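Local structure of putative oxidoreductase (Jannaschia sp., 3C24) at residues P123-P127 against D140-G144. The protein is a putative oxidoreductase that probably binds a dinucleotide cofactor in a Rossmann-type domain and packs as a dimer. Sequence-based numbering, arbitrary orientation.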
loop_
_atom_site.group_PDB
_atom_site.type_symbol
_atom_site.label_atom_id
_atom_site.label_comp_id
_atom_site.label_asym_id
_atom_site.label_seq_id
_atom_site.Cartn_x
_atom_site.Cartn_y
_atom_site.Cartn_z
ATOM N N PRO A 123 -12.047 -1.222 -13.823
ATOM C CA PRO A 123 -11.857 -2.125 -12.704
ATOM C C PRO A 123 -11.312 -1.398 -11.485
ATOM O O PRO A 123 -10.658 -0.350 -11.618
ATOM C CB PRO A 123 -10.818 -3.105 -13.229
ATOM C CG PRO A 123 -10.202 -2.495 -14.381
ATOM C CD PRO A 123 -11.123 -1.475 -14.954
ATOM N N CYS A 124 -11.599 -1.931 -10.304
ATOM C CA CYS A 124 -10.987 -1.400 -9.072
ATOM C C CYS A 124 -9.582 -1.986 -8.914
ATOM O O CYS A 124 -8.711 -1.404 -8.278
ATOM C CB CYS A 124 -11.786 -1.719 -7.809
ATOM S SG CYS A 124 -13.380 -0.862 -7.698
ATOM N N HIS A 125 -9.419 -3.144 -9.540
ATOM C CA HIS A 125 -8.277 -4.058 -9.438
ATOM C C HIS A 125 -8.436 -4.920 -8.146
ATOM O O HIS A 125 -9.110 -4.502 -7.190
ATOM C CB HIS A 125 -6.921 -3.370 -9.436
ATOM C CG HIS A 125 -6.716 -2.545 -10.629
ATOM N ND1 HIS A 125 -6.735 -3.056 -11.912
ATOM C CD2 HIS A 125 -6.549 -1.211 -10.746
ATOM C CE1 HIS A 125 -6.554 -2.057 -12.771
ATOM N NE2 HIS A 125 -6.462 -0.932 -12.094
ATOM N N PRO A 126 -7.824 -6.127 -8.117
ATOM C CA PRO A 126 -7.985 -6.892 -6.890
ATOM C C PRO A 126 -7.475 -6.131 -5.660
ATOM O O PRO A 126 -6.497 -5.372 -5.726
ATOM C CB PRO A 126 -7.216 -8.182 -7.180
ATOM C CG PRO A 126 -7.182 -8.258 -8.684
ATOM C CD PRO A 126 -7.142 -6.884 -9.192
ATOM N N PRO A 127 -8.091 -6.355 -4.511
ATOM C CA PRO A 127 -7.637 -5.628 -3.326
ATOM C C PRO A 127 -6.323 -6.073 -2.719
ATOM O O PRO A 127 -5.924 -7.229 -2.817
ATOM C CB PRO A 127 -8.719 -5.914 -2.313
ATOM C CG PRO A 127 -9.360 -7.210 -2.720
ATOM C CD PRO A 127 -9.235 -7.236 -4.256
ATOM N N ASP A 140 -1.874 -11.578 -9.203
ATOM C CA ASP A 140 -2.741 -10.825 -10.123
ATOM C C ASP A 140 -3.101 -9.466 -9.537
ATOM O O ASP A 140 -4.021 -9.335 -8.730
ATOM C CB ASP A 140 -4.021 -11.597 -10.466
ATOM C CG ASP A 140 -4.951 -10.782 -11.333
ATOM O OD1 ASP A 140 -4.444 -9.815 -11.965
ATOM O OD2 ASP A 140 -6.177 -11.058 -11.329
ATOM N N TYR A 141 -2.329 -8.470 -9.938
ATOM C CA TYR A 141 -2.521 -7.133 -9.385
ATOM C C TYR A 141 -3.454 -6.314 -10.214
ATOM O O TYR A 141 -3.861 -5.284 -9.773
ATOM C CB TYR A 141 -1.180 -6.419 -9.224
ATOM C CG TYR A 141 -0.151 -7.210 -8.430
ATOM C CD1 TYR A 141 -0.319 -7.410 -7.080
ATOM C CD2 TYR A 141 0.935 -7.792 -9.045
ATOM C CE1 TYR A 141 0.593 -8.116 -6.348
ATOM C CE2 TYR A 141 1.867 -8.505 -8.319
ATOM C CZ TYR A 141 1.679 -8.669 -6.961
ATOM O OH TYR A 141 2.553 -9.406 -6.166
ATOM N N HIS A 142 -3.828 -6.834 -11.378
ATOM C CA HIS A 142 -4.689 -6.111 -12.308
ATOM C C HIS A 142 -6.117 -6.548 -12.401
ATOM O O HIS A 142 -6.989 -5.708 -12.518
ATOM C CB HIS A 142 -4.101 -6.150 -13.705
ATOM C CG HIS A 142 -2.854 -5.335 -13.824
ATOM N ND1 HIS A 142 -2.853 -4.018 -14.237
ATOM C CD2 HIS A 142 -1.590 -5.618 -13.459
ATOM C CE1 HIS A 142 -1.614 -3.565 -14.198
ATOM N NE2 HIS A 142 -0.833 -4.502 -13.706
ATOM N N GLY A 143 -6.351 -7.859 -12.312
ATOM C CA GLY A 143 -7.700 -8.407 -12.474
ATOM C C GLY A 143 -7.759 -9.448 -13.541
ATOM O O GLY A 143 -6.871 -9.548 -14.411
ATOM N N GLY A 144 -8.803 -10.265 -13.464
ATOM C CA GLY A 144 -9.005 -11.313 -14.448
ATOM C C GLY A 144 -8.748 -12.697 -13.903
ATOM O O GLY A 144 -9.184 -13.699 -14.509
#
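An Asx turn at Asp-140 shapes the loop that leads into strand 148-156, and His-125 and Pro-126, just past the end of strand 117-123, pack against it. Both segments belong to the connection between these two antiparallel strands of the mixed sheet. His-125 ND1 donates to His-142 O at 2.7 Å, almost straight at 176°, with the acceptor at the ring edge and practically in the imidazole plane. With CG anti to the carbonyl carbon (chi1 -57°), the ring lies beside the backbone N, and its further turn about CB-CG presents ND1 to that oxygen. The His-142 ring turns an edge toward the face of His-125, offset, with centroids 5.8 Å apart and planes at 80°. With His-125 cut back to an alanine, His-142 O would probably lose this N-H and the edge of the His-142 ring its aromatic partner. Beside the histidines, Pro-126 lays its ring along the turn: CG sits 3.3 Å from Asp-140 O, and CD is 3.4 Å from Gly-143 N. Val-234 of the second subunit packs on both histidines, which places the contact at the dimer interface. Asp-140 OD2 takes the backbone N-H groups of Ile-145 and Ala-146, while OD1 receives two from one face of the carboxylate, Gly-143 N at 2.8 Å and His-142 N at 3.1 Å.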